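Local atomic coordinates of phosphate-binding protein (Unidentified prokaryotic organism, PDB entry 3W9V), a protein that binds phosphate and belongs to the PstS family of phosphate-transport binding proteins. Residues Gly193-Ala196 and Ala197-Thr201; Gly244-Ala248 and Ala249-Ser253. The protein carries 1 engineered substitution. One frame throughout, in Å; residues are numbered along the deposited sequence. Where two conformers were deposited one is given.

Interaction 1 of 2, residues Gly193-Ala196 and Ala197-Thr201; sequences GVMA and ALNDT
G193 and V194 accept the amide hydrogens of A197 and L198 in the C-terminal part of the alpha-helix 190-199, which lies against strand 136-140. The repeat is the classical one of four residues. G193 O takes A197 N at 3.1 Å, and V194 O takes L198 N at 2.9 Å with an N-H...O angle of 160°. One step on, M195 O receives N199 N, again 2.9 Å away. At D200 this order changes. Its N lies 3.0 Å from A196 O, but the angle is too poor for a bond; because psi of N199 has opened to -1°, the amide of D200 turns instead to A197 O, 3.3 Å from D200 N. A197 O has a second donor in R207 NH1, while D200 OD1 is hydrogen-bonded to T202 OG1 just beyond.

The side chains divide the helix into faces. The branched V194 and the small A197 pack on V138 of strand 136-140, and V194 also meets R140, T209 and M211. A196 is exposed, and its methyl does little beyond favouring the helix. M195 and L198, three apart, run side by side in the same direction; M195 packs on M211 and L198 on P96. Placing CG of M195 opposite the carbonyl carbon (chi1 -73°) and bending twice further out carries the flexible thioether forward along the helix, over the next turn, with CE 3.8 Å from L198 CD2. Asparagine suits the place after these apolar residues because its polar end can turn outward: N199 OD1 is hydrogen-bonded to a bound glycerol, probably from the crystallisation liquor. Its amide slants across the methionine, leaving ND2 3.9 Å from M195 CE.

Interaction 2 of 2, residues Gly244-Ala248 and Ala249-Ser253; sequences GKSPA and AANVS
N251 reaches back five residues with its side chain and three with its backbone, so that a single asparagine ties together an otherwise irregular turn. Its ND2 donates to S246 O at 3.0 Å, while its backbone N donates to A248 O at 2.9 Å. Both donors stand well above the plane of the carbonyl they use, by 42° at S246 and 46° at A248, so neither sits on a lone pair. With CG anti to the carbonyl carbon (chi1 -68°), the amide swings back over the chain of 245-248 and places ND2 3.9 Å from K245 CB. K245 contributes only this aliphatic root, since the rest of its chain leads away. Replacing N251 with an alanine would remove the amide, and S246 O would probably lose this donor and the aliphatic root of K245 its neighbour, while the backbone bond to A248 O could remain.

S246 adds a second tie. Its OG, held between the backbone N and carbonyl carbon, accepts from A248 N at 3.2 Å and is also hydrogen-bonded to D224 OD1, so a short hydroxyl serves both the local turn and a distant loop. P247 between them fixes phi in a bend that needs no amide hydrogen, and its O is hydrogen-bonded to S92 OG. The short alanines A248, A249 and A250 let the chain turn tightly without bulky side chains, and A250 is exposed; A249 and V252 bring apolar surface to V340, and V252 also meets Y293, to which the N251 backbone is bonded.

V252 N then donates to A249 O at 3.0 Å, continuing the bonds of three-residue spacing. The whole is an ST turn at S246 followed by successive beta turns with helical angles at A249 and A250, a lead-in to helix 253-257.

Interactions 1 and 2 are separate local arrangements in series along one chain, with centres about 23 Å apart and nearest atoms about 11 Å apart, so they do not touch. Both lie away from the middle of the molecule, their centres about 20 Å and 16 Å from that of the chain. Both have neighbours close in sequence: P96, in the loop after strand 83-92, lies against L198, and S92, at the end of that strand, bonds P247 O. One is the end of a helix and the chain leaving it, the other a loop held by backbone turns together with side-chain bonds from N251 and S246. No phosphate site is assigned to either; the ligand near interaction 1 is the glycerol at N199.

Interaction 1 of 2, residues Gly193-Ala196 and Ala197-Thr201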
ATOM      1  N   GLY A 193      -0.088  15.442  -2.175  1.00  8.44           N
ATOM      2  CA  GLY A 193       0.939  16.356  -2.643  1.00  9.40           C
ATOM      3  C   GLY A 193       1.481  15.959  -4.005  1.00  7.35           C
ATOM      4  O   GLY A 193       1.712  16.815  -4.864  1.00  9.16           O
ATOM      5  N   VAL A 194       1.673  14.661  -4.217  1.00  7.76           N
ATOM      6  CA  VAL A 194       2.110  14.186  -5.517  1.00  7.29           C
ATOM      7  C   VAL A 194       1.052  14.457  -6.592  1.00  8.01           C
ATOM      8  O   VAL A 194       1.386  14.935  -7.674  1.00  8.79           O
ATOM      9  CB  VAL A 194       2.528  12.711  -5.477  1.00  7.63           C
ATOM     10  CG1 VAL A 194       2.694  12.171  -6.885  1.00  8.59           C
ATOM     11  CG2 VAL A 194       3.833  12.563  -4.708  1.00  8.86           C
ATOM     12  N   MET A 195      -0.218  14.192  -6.299  1.00  7.98           N
ATOM     13  CA  MET A 195      -1.258  14.473  -7.288  1.00  8.69           C
ATOM     14  C   MET A 195      -1.382  15.965  -7.596  1.00  8.73           C
ATOM     15  O   MET A 195      -1.632  16.347  -8.741  1.00  9.46           O
ATOM     16  CB  MET A 195      -2.613  13.892  -6.878  1.00  8.80           C
ATOM     17  CG  MET A 195      -2.699  12.372  -7.005  1.00  9.71           C
ATOM     18  SD  MET A 195      -2.233  11.711  -8.628  1.00 10.08           S
ATOM     19  CE  MET A 195      -3.504  12.412  -9.679  1.00 12.30           C
ATOM     20  N   ALA A 196      -1.191  16.810  -6.586  1.00  8.83           N
ATOM     21  CA  ALA A 196      -1.233  18.255  -6.807  1.00 10.49           C
ATOM     22  C   ALA A 196      -0.102  18.690  -7.745  1.00 10.77           C
ATOM     23  O   ALA A 196      -0.299  19.535  -8.627  1.00 11.31           O
ATOM     24  CB  ALA A 196      -1.162  19.007  -5.482  1.00 11.72           C
ATOM     25  N   ALA A 197       1.075  18.099  -7.572  1.00 10.18           N
ATOM     26  CA  ALA A 197       2.196  18.380  -8.461  1.00 10.11           C
ATOM     27  C   ALA A 197       1.915  17.860  -9.869  1.00  9.86           C
ATOM     28  O   ALA A 197       2.187  18.543 -10.858  1.00 11.29           O
ATOM     29  CB  ALA A 197       3.479  17.770  -7.914  1.00 10.16           C
ATOM     30  N   LEU A 198       1.364  16.652  -9.960  1.00 10.08           N
ATOM     31  CA  LEU A 198       1.046  16.065 -11.252  1.00 10.82           C
ATOM     32  C   LEU A 198       0.059  16.945 -12.019  1.00 11.69           C
ATOM     33  O   LEU A 198       0.192  17.141 -13.231  1.00 13.30           O
ATOM     34  CB  LEU A 198       0.448  14.674 -11.064  1.00 10.63           C
ATOM     35  CG  LEU A 198       0.270  13.875 -12.354  1.00 11.98           C
ATOM     36  CD1 LEU A 198       1.610  13.356 -12.851  1.00 13.81           C
ATOM     37  CD2 LEU A 198      -0.709  12.739 -12.159  1.00 12.22           C
ATOM     38  N   ASN A 199      -0.922  17.479 -11.298  1.00 12.13           N
ATOM     39  CA  ASN A 199      -2.006  18.258 -11.894  1.00 13.93           C
ATOM     40  C   ASN A 199      -1.737  19.759 -12.019  1.00 15.26           C
ATOM     41  O   ASN A 199      -2.583  20.502 -12.517  1.00 17.02           O
ATOM     42  CB  ASN A 199      -3.303  18.039 -11.111  1.00 13.94           C
ATOM     43  CG  ASN A 199      -3.917  16.679 -11.371  1.00 15.37           C
ATOM     44  OD1 ASN A 199      -3.838  16.153 -12.481  1.00 22.84           O
ATOM     45  ND2 ASN A 199      -4.540  16.106 -10.349  1.00 16.91           N
ATOM     46  N   ASP A 200      -0.567  20.198 -11.569  1.00 13.35           N
ATOM     47  CA  ASP A 200      -0.199  21.614 -11.583  1.00 16.58           C
ATOM     48  C   ASP A 200      -0.139  22.154 -13.008  1.00 14.00           C
ATOM     49  O   ASP A 200       0.739  21.777 -13.779  1.00 15.43           O
ATOM     50  CB  ASP A 200       1.165  21.785 -10.911  1.00 17.38           C
ATOM     51  CG  ASP A 200       1.525  23.238 -10.653  1.00 18.85           C
ATOM     52  OD1 ASP A 200       0.804  24.145 -11.119  1.00 21.00           O
ATOM     53  OD2 ASP A 200       2.548  23.472  -9.981  1.00 17.56           O
ATOM     54  N   THR A 201      -1.062  23.048 -13.354  1.00 15.68           N
ATOM     55  CA  THR A 201      -1.120  23.579 -14.713  1.00 19.27           C
ATOM     56  C   THR A 201      -0.234  24.810 -14.921  1.00 20.72           C
ATOM     57  O   THR A 201      -0.243  25.409 -15.996  1.00 25.25           O
ATOM     58  CB  THR A 201      -2.566  23.907 -15.138  1.00 23.41           C
ATOM     59  OG1 THR A 201      -3.124  24.882 -14.247  1.00 24.64           O
ATOM     60  CG2 THR A 201      -3.423  22.651 -15.112  1.00 22.67           C
TER

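Interaction 2 of 2, residues Gly244-Ala248 and Ala249-Ser253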
ATOM      1  N   GLY A 244      -1.956  -3.793 -22.569  1.00 11.74           N
ATOM      2  CA  GLY A 244      -1.904  -3.704 -21.123  1.00 12.52           C
ATOM      3  C   GLY A 244      -3.286  -3.466 -20.543  1.00 12.68           C
ATOM      4  O   GLY A 244      -4.260  -3.273 -21.277  1.00 14.58           O
ATOM      5  N   LYS A 245      -3.369  -3.470 -19.217  1.00 11.76           N
ATOM      6  CA  LYS A 245      -4.631  -3.282 -18.515  1.00 10.52           C
ATOM      7  C   LYS A 245      -4.613  -1.998 -17.703  1.00 10.34           C
ATOM      8  O   LYS A 245      -3.552  -1.491 -17.335  1.00 10.18           O
ATOM      9  CB  LYS A 245      -4.895  -4.458 -17.572  1.00 13.59           C
ATOM     10  CG  LYS A 245      -5.034  -5.804 -18.262  1.00 16.99           C
ATOM     11  CD  LYS A 245      -6.249  -5.834 -19.175  1.00 21.41           C
ATOM     12  CE  LYS A 245      -6.509  -7.239 -19.697  1.00 29.08           C
ATOM     13  NZ  LYS A 245      -5.299  -7.817 -20.348  1.00 37.29           N
ATOM     14  N   SER A 246      -5.798  -1.478 -17.411  1.00 11.07           N
ATOM     15  CA  SER A 246      -5.932  -0.354 -16.499  1.00  9.55           C
ATOM     16  C   SER A 246      -5.710  -0.851 -15.075  1.00  9.70           C
ATOM     17  O   SER A 246      -5.807  -2.045 -14.813  1.00 10.26           O
ATOM     18  CB  SER A 246      -7.335   0.226 -16.603  1.00 12.03           C
ATOM     19  OG  SER A 246      -8.239  -0.582 -15.869  1.00 11.69           O
ATOM     20  N   PRO A 247      -5.421   0.070 -14.141  1.00 10.02           N
ATOM     21  CA  PRO A 247      -5.236  -0.331 -12.741  1.00  9.75           C
ATOM     22  C   PRO A 247      -6.552  -0.466 -11.970  1.00  9.87           C
ATOM     23  O   PRO A 247      -6.540  -0.454 -10.736  1.00 11.49           O
ATOM     24  CB  PRO A 247      -4.404   0.815 -12.166  1.00 10.41           C
ATOM     25  CG  PRO A 247      -4.830   1.997 -12.956  1.00 10.03           C
ATOM     26  CD  PRO A 247      -5.096   1.490 -14.353  1.00 10.39           C
ATOM     27  N   ALA A 248      -7.670  -0.583 -12.683  1.00 10.55           N
ATOM     28  CA  ALA A 248      -8.949  -0.850 -12.039  1.00 10.37           C
ATOM     29  C   ALA A 248      -8.837  -2.109 -11.194  1.00 11.35           C
ATOM     30  O   ALA A 248      -8.134  -3.046 -11.563  1.00 11.65           O
ATOM     31  CB  ALA A 248     -10.042  -1.007 -13.079  1.00 12.64           C
ATOM     32  N   ALA A 249      -9.531  -2.127 -10.061  1.00 13.08           N
ATOM     33  CA  ALA A 249      -9.413  -3.232  -9.118  1.00 13.17           C
ATOM     34  C   ALA A 249      -9.759  -4.582  -9.748  1.00 15.32           C
ATOM     35  O   ALA A 249      -9.162  -5.605  -9.402  1.00 15.17           O
ATOM     36  CB  ALA A 249     -10.269  -2.968  -7.887  1.00 13.86           C
ATOM     37  N   ALA A 250     -10.700  -4.579 -10.690  1.00 14.53           N
ATOM     38  CA  ALA A 250     -11.091  -5.801 -11.393  1.00 15.22           C
ATOM     39  C   ALA A 250      -9.924  -6.462 -12.125  1.00 16.34           C
ATOM     40  O   ALA A 250      -9.945  -7.667 -12.389  1.00 16.72           O
ATOM     41  CB  ALA A 250     -12.228  -5.514 -12.366  1.00 20.22           C
ATOM     42  N   ASN A 251      -8.908  -5.671 -12.456  1.00 12.50           N
ATOM     43  CA  ASN A 251      -7.753  -6.197 -13.170  1.00 11.58           C
ATOM     44  C   ASN A 251      -6.655  -6.763 -12.267  1.00 11.82           C
ATOM     45  O   ASN A 251      -5.681  -7.316 -12.762  1.00 11.78           O
ATOM     46  CB  ASN A 251      -7.194  -5.144 -14.127  1.00 11.94           C
ATOM     47  CG  ASN A 251      -8.138  -4.852 -15.277  1.00 11.93           C
ATOM     48  OD1 ASN A 251      -8.792  -5.758 -15.805  1.00 15.58           O
ATOM     49  ND2 ASN A 251      -8.223  -3.591 -15.667  1.00 12.23           N
ATOM     50  N   VAL A 252      -6.810  -6.634 -10.951  1.00 12.51           N
ATOM     51  CA  VAL A 252      -5.862  -7.279 -10.040  1.00 12.79           C
ATOM     52  C   VAL A 252      -6.519  -8.285  -9.087  1.00 11.71           C
ATOM     53  O   VAL A 252      -5.830  -9.021  -8.395  1.00 11.71           O
ATOM     54  CB  VAL A 252      -5.024  -6.261  -9.219  1.00 13.21           C
ATOM     55  CG1 VAL A 252      -4.141  -5.407 -10.128  1.00 13.02           C
ATOM     56  CG2 VAL A 252      -5.928  -5.390  -8.369  1.00 16.66           C
ATOM     57  N   SER A 253      -7.848  -8.320  -9.067  0.50 13.81           N
ATOM     58  CA  SER A 253      -8.574  -9.163  -8.118  0.50 10.70           C
ATOM     59  C   SER A 253      -8.306 -10.666  -8.272  0.50 11.21           C
ATOM     60  O   SER A 253      -8.208 -11.387  -7.276  0.50 11.45           O
ATOM     61  CB  SER A 253     -10.078  -8.879  -8.187  0.50 15.77           C
ATOM     62  OG  SER A 253     -10.556  -9.001  -9.513  0.50 14.58           O
TER